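Local coordinates for protein PA0821 (Pseudomonas aeruginosa, PDB 7DRG) that probably serves as the immunity protein (antitoxin) that neutralises a putative VRR-NUC nuclease effector delivered by the type VI secretion system, at residues 158-161 with 162-165; 311-315 with 316-320; 295-298 with 299-302. One frame throughout, in Å; residues are numbered along the deposited sequence.

Three short-range contacts mark places where the chain of this TsiV-family protein turns or changes from helix to loop. Interaction 1 comes first, at the start of helix 161-173; interaction 3 follows, where helix 288-297 runs out, and interaction 2 lies in the loop before helix 321-328. Interactions 1 and 2 lie on opposite sides of the chain's centre, with centres about 36 Å apart; interaction 3 is about 26 Å from the first and about 28 Å from the second, centre to centre. Strand 233-237 receives side chains from interactions 1 and 3, whereas interaction 2 packs on helix 191-204. The three are separate local features, none touching another, and only interaction 2 reaches the second subunit.

Interaction 1: residues 158-161 with 162-165; sequences QPLD and FLQL
Leu160 and Asp161 offer their carbonyls to the first turn of helix 161-173, just after the loop that follows helix 152-157. Two backbone hydrogen bonds of the i to i+4 kind start the helix here: Gln164 N to Leu160 O, 2.9 Å, and Leu165 N to Asp161 O, 3.0 Å. Packing is tight around these two carbonyls: Leu165 CG comes 3.4 Å from Asp161 O, and Gln164 CB lies 3.3 Å from Leu160 O. On the buried side the Phe162 ring, its CG anti to the backbone N (chi1 175°), meets Phe148 with the planes about 20° apart, and Leu165 lies against Leu68 of helix 52-69. Leu163 is buried too, but its CD2 makes just a wide apolar contact, 4.4 Å, with CD2 of Leu160. The looser side holds Leu160, Asp161 and Gln164, all partly exposed; the carboxylate of Asp161 bonds Tyr154 through OD2, and the amide of Gln164 bonds Asp168. Two N-H groups of the first turn look back to the loop through water rather than directly. One water bridges Gln158 O and Phe162 N; the second donates to Pro159 O at 2.7 Å and accepts from Leu163 N at 2.8 Å.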
loop_
_atom_site.group_PDB
_atom_site.type_symbol
_atom_site.label_atom_id
_atom_site.label_comp_id
_atom_site.label_asym_id
_atom_site.label_seq_id
_atom_site.Cartn_x
_atom_site.Cartn_y
_atom_site.Cartn_z
ATOM N N GLN B 158 -7.145 -27.758 -9.963
ATOM C CA GLN B 158 -7.558 -28.070 -11.334
ATOM C C GLN B 158 -6.921 -27.057 -12.276
ATOM O O GLN B 158 -7.603 -26.176 -12.815
ATOM C CB GLN B 158 -9.083 -28.048 -11.477
ATOM C CG GLN B 158 -9.847 -28.834 -10.419
ATOM C CD GLN B 158 -9.666 -30.330 -10.548
ATOM O OE1 GLN B 158 -9.364 -30.841 -11.628
ATOM N NE2 GLN B 158 -9.851 -31.046 -9.444
ATOM N N PRO B 159 -5.610 -27.165 -12.514
ATOM C CA PRO B 159 -4.884 -26.067 -13.178
ATOM C C PRO B 159 -5.230 -25.860 -14.647
ATOM O O PRO B 159 -4.786 -24.857 -15.224
ATOM C CB PRO B 159 -3.408 -26.467 -13.006
ATOM C CG PRO B 159 -3.430 -27.920 -12.748
ATOM C CD PRO B 159 -4.703 -28.219 -12.028
ATOM N N LEU B 160 -5.992 -26.756 -15.274
ATOM C CA LEU B 160 -6.371 -26.567 -16.668
ATOM C C LEU B 160 -7.812 -26.104 -16.845
ATOM O O LEU B 160 -8.201 -25.777 -17.971
ATOM C CB LEU B 160 -6.153 -27.861 -17.466
ATOM C CG LEU B 160 -4.717 -28.383 -17.438
ATOM C CD1 LEU B 160 -4.599 -29.585 -18.352
ATOM C CD2 LEU B 160 -3.729 -27.299 -17.850
ATOM N N ASP B 161 -8.607 -26.045 -15.774
ATOM C CA ASP B 161 -10.042 -25.811 -15.943
ATOM C C ASP B 161 -10.346 -24.370 -16.350
ATOM O O ASP B 161 -11.067 -24.135 -17.328
ATOM C CB ASP B 161 -10.796 -26.167 -14.662
ATOM C CG ASP B 161 -10.990 -27.659 -14.488
ATOM O OD1 ASP B 161 -10.384 -28.444 -15.256
ATOM O OD2 ASP B 161 -11.765 -28.047 -13.588
ATOM N N PHE B 162 -9.841 -23.391 -15.592
ATOM C CA PHE B 162 -10.083 -21.998 -15.957
ATOM C C PHE B 162 -9.501 -21.693 -17.330
ATOM O O PHE B 162 -10.141 -21.036 -18.160
ATOM C CB PHE B 162 -9.494 -21.063 -14.897
ATOM C CG PHE B 162 -9.584 -19.610 -15.257
ATOM C CD1 PHE B 162 -8.629 -19.023 -16.072
ATOM C CD2 PHE B 162 -10.634 -18.828 -14.796
ATOM C CE1 PHE B 162 -8.712 -17.700 -16.429
ATOM C CE2 PHE B 162 -10.717 -17.489 -15.142
ATOM C CZ PHE B 162 -9.763 -16.927 -15.960
ATOM N N LEU B 163 -8.277 -22.163 -17.585
ATOM C CA LEU B 163 -7.654 -21.942 -18.880
ATOM C C LEU B 163 -8.529 -22.477 -20.013
ATOM O O LEU B 163 -8.734 -21.793 -21.022
ATOM C CB LEU B 163 -6.276 -22.607 -18.879
ATOM C CG LEU B 163 -5.500 -22.662 -20.186
ATOM C CD1 LEU B 163 -5.253 -21.267 -20.711
ATOM C CD2 LEU B 163 -4.183 -23.408 -19.948
ATOM N N GLN B 164 -9.076 -23.687 -19.850
ATOM C CA GLN B 164 -9.966 -24.246 -20.860
ATOM C C GLN B 164 -11.200 -23.371 -21.065
ATOM O O GLN B 164 -11.643 -23.166 -22.201
ATOM C CB GLN B 164 -10.380 -25.664 -20.465
ATOM C CG GLN B 164 -11.152 -26.394 -21.549
ATOM C CD GLN B 164 -10.268 -26.786 -22.719
ATOM O OE1 GLN B 164 -9.350 -27.600 -22.573
ATOM N NE2 GLN B 164 -10.525 -26.196 -23.882
ATOM N N LEU B 165 -11.768 -22.847 -19.978
ATOM C CA LEU B 165 -12.916 -21.951 -20.108
ATOM C C LEU B 165 -12.547 -20.705 -20.900
ATOM O O LEU B 165 -13.294 -20.276 -21.787
ATOM C CB LEU B 165 -13.456 -21.554 -18.729
ATOM C CG LEU B 165 -14.065 -22.624 -17.832
ATOM C CD1 LEU B 165 -14.485 -21.989 -16.507
ATOM C CD2 LEU B 165 -15.249 -23.308 -18.511
HETATM O O HOH W 1 -8.807 -23.711 -12.931
HETATM O O HOH W 2 -6.422 -22.728 -15.562
#

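Interaction 2: residues 311-315 with 316-320; sequences GSHDG and ELRLV
A single carboxylate oxygen, Glu316 OE2, takes three N-H donors: His313 N at 2.6 Å, Arg318 NH2 at 2.9 Å and Arg318 NE at 3.1 Å. Arg318 comes side-on, both nitrogens gripping that one atom in a salt bridge, with OE2 lying close to the guanidinium plane. The backbone N-H of His313 arrives instead from above the carboxylate plane, 36° out of it, at a nearly straight 166°. The other oxygen, OE1, is met on its syn side by Asp314 N at 2.8 Å. Held by His313 N, Asp314 N and the Arg318 guanidinium, the buried Glu316 carboxylate would probably be kept ionised. Glu316 CG sits between the backbone N and the carbonyl carbon (chi1 73°), and a bend at chi2 curls the carboxylate back to the N-H groups of His313 and Asp314, within the irregular loop between helices 288-297 and 321-328. Gly315 sits in the turn with positive phi, where a CB would jam against the carbonyl O of Asp314. Ser312 OG fastens the backbone as well, donating in the carbonyl plane to a lone pair of Glu316 O at 2.7 Å. Gly311 O lies over one face of the Arg318 guanidinium, 3.4 Å above its plane and offset toward the rim. Beyond the loop, Arg318 NH1 makes salt bridges to Glu195 and Asp192, and Asp192 also bonds His313 NE2. Asp314 OD2 forms a salt bridge with Arg286 of the second subunit.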
loop_
_atom_site.group_PDB
_atom_site.type_symbol
_atom_site.label_atom_id
_atom_site.label_comp_id
_atom_site.label_asym_id
_atom_site.label_seq_id
_atom_site.Cartn_x
_atom_site.Cartn_y
_atom_site.Cartn_z
ATOM N N GLY B 311 -14.010 8.871 -7.366
ATOM C CA GLY B 311 -13.285 9.905 -6.646
ATOM C C GLY B 311 -13.158 9.605 -5.163
ATOM O O GLY B 311 -13.964 8.888 -4.571
ATOM N N SER B 312 -12.117 10.171 -4.554
ATOM C CA SER B 312 -11.883 9.995 -3.128
ATOM C C SER B 312 -12.817 10.884 -2.317
ATOM O O SER B 312 -13.006 12.064 -2.628
ATOM C CB SER B 312 -10.430 10.313 -2.785
ATOM O OG SER B 312 -10.180 10.104 -1.407
ATOM N N HIS B 313 -13.397 10.313 -1.260
ATOM C CA HIS B 313 -14.368 11.033 -0.442
ATOM C C HIS B 313 -13.727 11.724 0.755
ATOM O O HIS B 313 -13.983 12.908 1.003
ATOM C CB HIS B 313 -15.458 10.076 0.054
ATOM C CG HIS B 313 -16.216 9.398 -1.041
ATOM N ND1 HIS B 313 -16.830 10.094 -2.060
ATOM C CD2 HIS B 313 -16.470 8.089 -1.272
ATOM C CE1 HIS B 313 -17.426 9.241 -2.875
ATOM N NE2 HIS B 313 -17.222 8.018 -2.420
ATOM N N ASP B 314 -12.917 10.992 1.515
ATOM C CA ASP B 314 -12.365 11.473 2.778
ATOM C C ASP B 314 -10.926 10.989 2.923
ATOM O O ASP B 314 -10.526 10.435 3.948
ATOM C CB ASP B 314 -13.230 11.017 3.956
ATOM C CG ASP B 314 -12.910 11.758 5.258
ATOM O OD1 ASP B 314 -12.159 12.762 5.230
ATOM O OD2 ASP B 314 -13.426 11.328 6.317
ATOM N N GLY B 315 -10.132 11.190 1.873
ATOM C CA GLY B 315 -8.717 10.906 1.914
ATOM C C GLY B 315 -8.321 9.493 1.547
ATOM O O GLY B 315 -7.134 9.160 1.633
ATOM N N GLU B 316 -9.265 8.650 1.140
ATOM C CA GLU B 316 -8.902 7.277 0.836
ATOM C C GLU B 316 -8.223 7.182 -0.529
ATOM O O GLU B 316 -8.361 8.056 -1.390
ATOM C CB GLU B 316 -10.129 6.369 0.879
ATOM C CG GLU B 316 -11.084 6.545 -0.279
ATOM C CD GLU B 316 -12.108 7.644 -0.079
ATOM O OE1 GLU B 316 -12.049 8.375 0.939
ATOM O OE2 GLU B 316 -12.987 7.773 -0.955
ATOM N N LEU B 317 -7.481 6.090 -0.710
ATOM C CA LEU B 317 -6.721 5.860 -1.930
ATOM C C LEU B 317 -7.650 5.500 -3.087
ATOM O O LEU B 317 -8.557 4.675 -2.934
ATOM C CB LEU B 317 -5.718 4.733 -1.695
ATOM C CG LEU B 317 -4.407 4.766 -2.472
ATOM C CD1 LEU B 317 -3.541 5.906 -1.967
ATOM C CD2 LEU B 317 -3.685 3.434 -2.346
ATOM N N ARG B 318 -7.434 6.131 -4.243
ATOM C CA ARG B 318 -8.196 5.826 -5.453
ATOM C C ARG B 318 -7.287 5.969 -6.663
ATOM O O ARG B 318 -6.550 6.952 -6.773
ATOM C CB ARG B 318 -9.393 6.763 -5.642
ATOM C CG ARG B 318 -10.342 6.868 -4.467
ATOM C CD ARG B 318 -11.418 5.806 -4.527
ATOM N NE ARG B 318 -12.394 6.009 -3.461
ATOM C CZ ARG B 318 -13.572 5.404 -3.394
ATOM N NH1 ARG B 318 -13.944 4.554 -4.344
ATOM N NH2 ARG B 318 -14.387 5.656 -2.377
ATOM N N LEU B 319 -7.369 5.015 -7.590
ATOM C CA LEU B 319 -6.582 5.099 -8.820
ATOM C C LEU B 319 -7.345 5.950 -9.827
ATOM O O LEU B 319 -8.131 5.449 -10.635
ATOM C CB LEU B 319 -6.278 3.711 -9.367
ATOM C CG LEU B 319 -5.272 2.899 -8.561
ATOM C CD1 LEU B 319 -5.190 1.495 -9.159
ATOM C CD2 LEU B 319 -3.914 3.568 -8.558
ATOM N N VAL B 320 -7.102 7.257 -9.777
ATOM C CA VAL B 320 -7.725 8.225 -10.665
ATOM C C VAL B 320 -6.633 9.020 -11.367
ATOM O O VAL B 320 -5.499 9.126 -10.889
ATOM C CB VAL B 320 -8.676 9.177 -9.910
ATOM C CG1 VAL B 320 -9.763 8.393 -9.186
ATOM C CG2 VAL B 320 -7.885 10.041 -8.927
#

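Interaction 3: residues 295-298 with 299-302; sequences HALK and GIRY
Leu297 O accepts from Ile300 N at 2.9 Å, the shorter of the two backbone bonds that carry the chain out of helix 288-297. The donor lies well above the carbonyl plane, 43° out of it, although the N-H points at the oxygen with an angle of 161°. One residue on, Lys298 O accepts from Arg301 N at 3.2 Å; both carbonyls accept from the residue three further on, the second only weakly. Ile300 CG1 presses on the same Leu297 O, at 3.1 Å, its chi1 of 63° placing it between the backbone N and the carbonyl carbon. A backbone hydrogen bond also joins Ile300 to Ile227. The Arg301 guanidinium passes with one face over Lys298 CA, and NH1 comes 3.6 Å from Lys298 CB. The charge of Arg301 is met by a salt bridge from NH1 to Asp332, with a weak bond from NH1 to Asn294; Arg301 O accepts from Arg226. Leu297 and Ile300, both buried, touch Leu236 of strand 233-237. Bonds from residue i+3 back to residue i, as at 297-300 and 298-301, are characteristic of a helix end tightening into 3-10 turns before the chain leaves it.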
loop_
_atom_site.group_PDB
_atom_site.type_symbol
_atom_site.label_atom_id
_atom_site.label_comp_id
_atom_site.label_asym_id
_atom_site.label_seq_id
_atom_site.Cartn_x
_atom_site.Cartn_y
_atom_site.Cartn_z
ATOM N N HIS B 295 6.549 -5.850 -22.718
ATOM C CA HIS B 295 7.517 -5.203 -23.599
ATOM C C HIS B 295 7.160 -5.422 -25.067
ATOM O O HIS B 295 7.241 -4.494 -25.880
ATOM C CB HIS B 295 8.919 -5.726 -23.293
ATOM C CG HIS B 295 10.011 -4.956 -23.967
ATOM N ND1 HIS B 295 10.422 -3.714 -23.535
ATOM C CD2 HIS B 295 10.775 -5.252 -25.046
ATOM C CE1 HIS B 295 11.392 -3.277 -24.317
ATOM N NE2 HIS B 295 11.627 -4.192 -25.241
ATOM N N ALA B 296 6.743 -6.642 -25.416
ATOM C CA ALA B 296 6.398 -6.950 -26.803
ATOM C C ALA B 296 5.126 -6.243 -27.260
ATOM O O ALA B 296 4.979 -5.954 -28.453
ATOM C CB ALA B 296 6.238 -8.461 -26.982
ATOM N N LEU B 297 4.198 -5.963 -26.345
ATOM C CA LEU B 297 2.885 -5.451 -26.712
ATOM C C LEU B 297 2.650 -3.993 -26.344
ATOM O O LEU B 297 1.587 -3.462 -26.669
ATOM C CB LEU B 297 1.790 -6.310 -26.068
ATOM C CG LEU B 297 1.746 -7.776 -26.500
ATOM C CD1 LEU B 297 0.553 -8.483 -25.866
ATOM C CD2 LEU B 297 1.691 -7.887 -28.017
ATOM N N LYS B 298 3.595 -3.319 -25.685
ATOM C CA LYS B 298 3.279 -1.976 -25.209
ATOM C C LYS B 298 3.070 -0.982 -26.344
ATOM O O LYS B 298 2.492 0.087 -26.116
ATOM C CB LYS B 298 4.361 -1.480 -24.255
ATOM C CG LYS B 298 5.745 -1.362 -24.847
ATOM C CD LYS B 298 6.725 -1.023 -23.734
ATOM C CE LYS B 298 8.094 -0.658 -24.268
ATOM N NZ LYS B 298 9.012 -0.344 -23.141
ATOM N N GLY B 299 3.507 -1.314 -27.559
ATOM C CA GLY B 299 3.196 -0.495 -28.717
ATOM C C GLY B 299 1.721 -0.435 -29.053
ATOM O O GLY B 299 1.298 0.483 -29.765
ATOM N N ILE B 300 0.925 -1.385 -28.562
ATOM C CA ILE B 300 -0.517 -1.366 -28.779
ATOM C C ILE B 300 -1.284 -1.192 -27.465
ATOM O O ILE B 300 -2.449 -1.551 -27.380
ATOM C CB ILE B 300 -0.997 -2.617 -29.540
ATOM C CG1 ILE B 300 -0.736 -3.903 -28.742
ATOM C CG2 ILE B 300 -0.359 -2.674 -30.920
ATOM C CD1 ILE B 300 -1.593 -5.093 -29.184
ATOM N N ARG B 301 -0.647 -0.639 -26.440
ATOM C CA ARG B 301 -1.318 -0.379 -25.173
ATOM C C ARG B 301 -1.975 0.997 -25.195
ATOM O O ARG B 301 -1.437 1.944 -25.777
ATOM C CB ARG B 301 -0.319 -0.466 -24.016
ATOM C CG ARG B 301 -0.955 -0.495 -22.632
ATOM C CD ARG B 301 0.120 -0.664 -21.576
ATOM N NE ARG B 301 0.985 0.507 -21.473
ATOM C CZ ARG B 301 2.288 0.449 -21.222
ATOM N NH1 ARG B 301 2.880 -0.727 -21.068
ATOM N NH2 ARG B 301 3.002 1.563 -21.140
ATOM N N TYR B 302 -3.144 1.106 -24.563
ATOM C CA TYR B 302 -3.782 2.408 -24.418
ATOM C C TYR B 302 -2.845 3.368 -23.694
ATOM O O TYR B 302 -2.191 3.000 -22.715
ATOM C CB TYR B 302 -5.096 2.291 -23.637
ATOM C CG TYR B 302 -6.237 1.617 -24.365
ATOM C CD1 TYR B 302 -6.907 2.257 -25.404
ATOM C CD2 TYR B 302 -6.671 0.354 -23.990
ATOM C CE1 TYR B 302 -7.960 1.643 -26.070
ATOM C CE2 TYR B 302 -7.720 -0.264 -24.642
ATOM C CZ TYR B 302 -8.363 0.383 -25.677
ATOM O OH TYR B 302 -9.410 -0.241 -26.321
#